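Local coordinates for NG, ng-dimethylarginine dimethylaminohydrolase (Pseudomonas aeruginosa, PDB 1H70), which hydrolyses the nitric oxide synthase inhibitors N(omega)-methyl- and N(omega),N(omega)-dimethyl-L-arginine to L-citrulline and methylamine or dimethylamine, at residues A[37-42]-A[250-255]. The protein carries 1 engineered substitution. Residues are numbered along the deposited sequence; the frame is centred on the assembly and turned at random.
Sequences NAYIRA and SMSLRF. Engineered in segment 250-255: S250 (natural residue Cys). With CIR (citrulline), chain B.
The hydroxyl of S252 is held by two groups. Y39 OH lies 2.6 Å from S252 OG in a short hydrogen bond in which either oxygen may donate. R254 NH2 donates to the same S252 OG at 2.8 Å, with a bent N-H...O angle of 140°. The oxygen sits at the edge of the guanidinium group, close to its plane. R254 also makes a salt bridge through NH1 to E66, and NH2 bonds S249 O. These bonds probably fix the rotation of the guanidinium group. E66 meets R254 NH1 with OE2 and citrulline with OE1, so R254 is a second-shell partner of a ligand-binding residue.

Y39 reaches across from its helix because CG stands anti to the backbone N (chi1 175°). Its ring is packed against M251. CB of M251 touches the outer part of the ring, 3.4 Å from Y39 CE2. The methionine chain then bends at chi3 (-65°). This brings M251 CE over the centre of one ring face, 4.2 Å from the centroid of Y39, a CH-pi contact. M251 SD lies above the Y39 ring at 5.1 Å from the centroid, a looser Met-aromatic contact.

S250 is engineered; the natural cysteine here is the probable nucleophile. S250 OG donates to O7 of citrulline at 2.5 Å and also bonds G247 N. Y39 thus meets the two residues directly after the nucleophile position.

The family has the pentein fold, with helices outside sheets around a central active site. Strand 253-254 runs antiparallel to strand 5-9 at one margin of a small mixed sheet. Helix 29-43 packs on strand 5-9 through I40 and on strand 232-236 through A38 and A42. Y39 and R254 both touch I207 of strand 207-209. The buried contact joins helix 29-43 to the chain's last residues, beside the citrulline pocket.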
loop_
_atom_site.group_PDB
_atom_site.type_symbol
_atom_site.label_atom_id
_atom_site.label_comp_id
_atom_site.label_asym_id
_atom_site.label_seq_id
_atom_site.Cartn_x
_atom_site.Cartn_y
_atom_site.Cartn_z
ATOM N N ASN A 37 -1.818 13.166 -10.269
ATOM C CA ASN A 37 -0.898 13.529 -11.330
ATOM C C ASN A 37 0.446 13.841 -10.678
ATOM O O ASN A 37 1.480 13.364 -11.131
ATOM C CB ASN A 37 -1.429 14.714 -12.130
ATOM C CG ASN A 37 -0.517 15.103 -13.277
ATOM O OD1 ASN A 37 -0.200 14.280 -14.163
ATOM N ND2 ASN A 37 -0.081 16.364 -13.266
ATOM N N ALA A 38 0.439 14.601 -9.593
ATOM C CA ALA A 38 1.692 14.952 -8.909
ATOM C C ALA A 38 2.422 13.692 -8.437
ATOM O O ALA A 38 3.669 13.619 -8.435
ATOM C CB ALA A 38 1.411 15.913 -7.738
ATOM N N TYR A 39 1.640 12.696 -8.025
ATOM C CA TYR A 39 2.172 11.424 -7.546
ATOM C C TYR A 39 2.833 10.689 -8.714
ATOM O O TYR A 39 3.918 10.145 -8.575
ATOM C CB TYR A 39 1.025 10.612 -6.951
ATOM C CG TYR A 39 1.256 9.199 -6.472
ATOM C CD1 TYR A 39 2.039 8.938 -5.345
ATOM C CD2 TYR A 39 0.640 8.119 -7.104
ATOM C CE1 TYR A 39 2.195 7.633 -4.875
ATOM C CE2 TYR A 39 0.796 6.814 -6.636
ATOM C CZ TYR A 39 1.593 6.583 -5.528
ATOM O OH TYR A 39 1.775 5.294 -5.034
ATOM N N ILE A 40 2.177 10.668 -9.862
ATOM C CA ILE A 40 2.781 10.022 -11.050
ATOM C C ILE A 40 4.072 10.720 -11.490
ATOM O O ILE A 40 5.064 10.058 -11.841
ATOM C CB ILE A 40 1.747 9.962 -12.204
ATOM C CG1 ILE A 40 0.561 9.084 -11.802
ATOM C CG2 ILE A 40 2.370 9.402 -13.493
ATOM C CD1 ILE A 40 0.923 7.627 -11.468
ATOM N N ARG A 41 4.084 12.056 -11.447
ATOM C CA ARG A 41 5.266 12.808 -11.850
ATOM C C ARG A 41 6.426 12.536 -10.924
ATOM O O ARG A 41 7.561 12.551 -11.358
ATOM C CB ARG A 41 4.986 14.317 -11.941
ATOM C CG ARG A 41 3.877 14.659 -12.918
ATOM C CD ARG A 41 3.779 16.168 -13.159
ATOM N NE ARG A 41 4.919 16.623 -13.954
ATOM C CZ ARG A 41 5.066 17.877 -14.380
ATOM N NH1 ARG A 41 4.139 18.770 -14.061
ATOM N NH2 ARG A 41 6.129 18.252 -15.104
ATOM N N ALA A 42 6.144 12.323 -9.635
ATOM C CA ALA A 42 7.187 11.949 -8.680
ATOM C C ALA A 42 7.706 10.557 -9.060
ATOM O O ALA A 42 8.922 10.305 -9.084
ATOM C CB ALA A 42 6.602 11.916 -7.275
ATOM N N SER A 250 -0.907 3.080 -0.851
ATOM C CA SER A 250 -2.217 2.659 -1.357
ATOM C C SER A 250 -2.417 2.798 -2.843
ATOM O O SER A 250 -3.192 2.039 -3.436
ATOM C CB SER A 250 -3.275 3.565 -0.703
ATOM O OG SER A 250 -2.891 3.812 0.649
ATOM N N MET A 251 -1.780 3.806 -3.417
ATOM C CA MET A 251 -1.995 4.194 -4.793
ATOM C C MET A 251 -1.144 3.510 -5.852
ATOM O O MET A 251 -1.233 3.870 -7.045
ATOM C CB MET A 251 -1.933 5.726 -4.860
ATOM C CG MET A 251 -3.206 6.286 -4.197
ATOM S SD MET A 251 -3.410 8.070 -4.449
ATOM C CE MET A 251 -1.952 8.582 -3.527
ATOM N N SER A 252 -0.318 2.536 -5.458
ATOM C CA SER A 252 0.434 1.835 -6.495
ATOM C C SER A 252 0.794 0.431 -6.089
ATOM O O SER A 252 0.649 0.058 -4.924
ATOM C CB SER A 252 1.707 2.570 -6.932
ATOM O OG SER A 252 2.600 2.939 -5.877
ATOM N N LEU A 253 1.193 -0.334 -7.105
ATOM C CA LEU A 253 1.770 -1.674 -6.971
ATOM C C LEU A 253 3.219 -1.449 -7.437
ATOM O O LEU A 253 3.437 -0.803 -8.452
ATOM C CB LEU A 253 1.098 -2.661 -7.919
ATOM C CG LEU A 253 -0.096 -3.559 -7.595
ATOM C CD1 LEU A 253 -0.589 -3.596 -6.204
ATOM C CD2 LEU A 253 -1.201 -3.577 -8.638
ATOM N N ARG A 254 4.200 -1.928 -6.681
ATOM C CA ARG A 254 5.613 -1.708 -6.914
ATOM C C ARG A 254 6.348 -3.054 -6.974
ATOM O O ARG A 254 6.269 -3.813 -6.024
ATOM C CB ARG A 254 6.159 -0.884 -5.742
ATOM C CG ARG A 254 5.475 0.464 -5.606
ATOM C CD ARG A 254 5.716 1.193 -4.266
ATOM N NE ARG A 254 4.992 0.510 -3.174
ATOM C CZ ARG A 254 3.712 0.682 -2.851
ATOM N NH1 ARG A 254 3.249 0.003 -1.786
ATOM N NH2 ARG A 254 2.896 1.498 -3.530
ATOM N N PHE A 255 7.024 -3.352 -8.078
ATOM C CA PHE A 255 7.716 -4.626 -8.242
ATOM C C PHE A 255 8.803 -4.622 -9.318
ATOM O O PHE A 255 9.131 -3.547 -9.845
ATOM C CB PHE A 255 6.686 -5.729 -8.550
ATOM C CG PHE A 255 5.870 -5.503 -9.810
ATOM C CD1 PHE A 255 6.233 -6.083 -11.012
ATOM C CD2 PHE A 255 4.739 -4.709 -9.779
ATOM C CE1 PHE A 255 5.488 -5.860 -12.171
ATOM C CE2 PHE A 255 3.973 -4.505 -10.919
ATOM C CZ PHE A 255 4.354 -5.095 -12.127
ATOM O OXT PHE A 255 9.315 -5.706 -9.631
HETATM C C CIR B . -11.087 1.858 1.633
HETATM O O CIR B . -10.931 0.658 1.251
HETATM O OXT CIR B . -11.779 2.108 2.703
HETATM C CA CIR B . -10.416 2.980 0.888
HETATM N N CIR B . -11.214 4.214 1.016
HETATM C C3 CIR B . -8.984 3.192 1.440
HETATM C C4 CIR B . -8.108 1.979 1.081
HETATM C C5 CIR B . -6.717 2.177 1.657
HETATM N N6 CIR B . -5.828 1.070 1.277
HETATM C C7 CIR B . -4.522 1.039 1.489
HETATM O O7 CIR B . -3.905 1.967 2.036
HETATM N N8 CIR B . -3.837 -0.045 1.076
#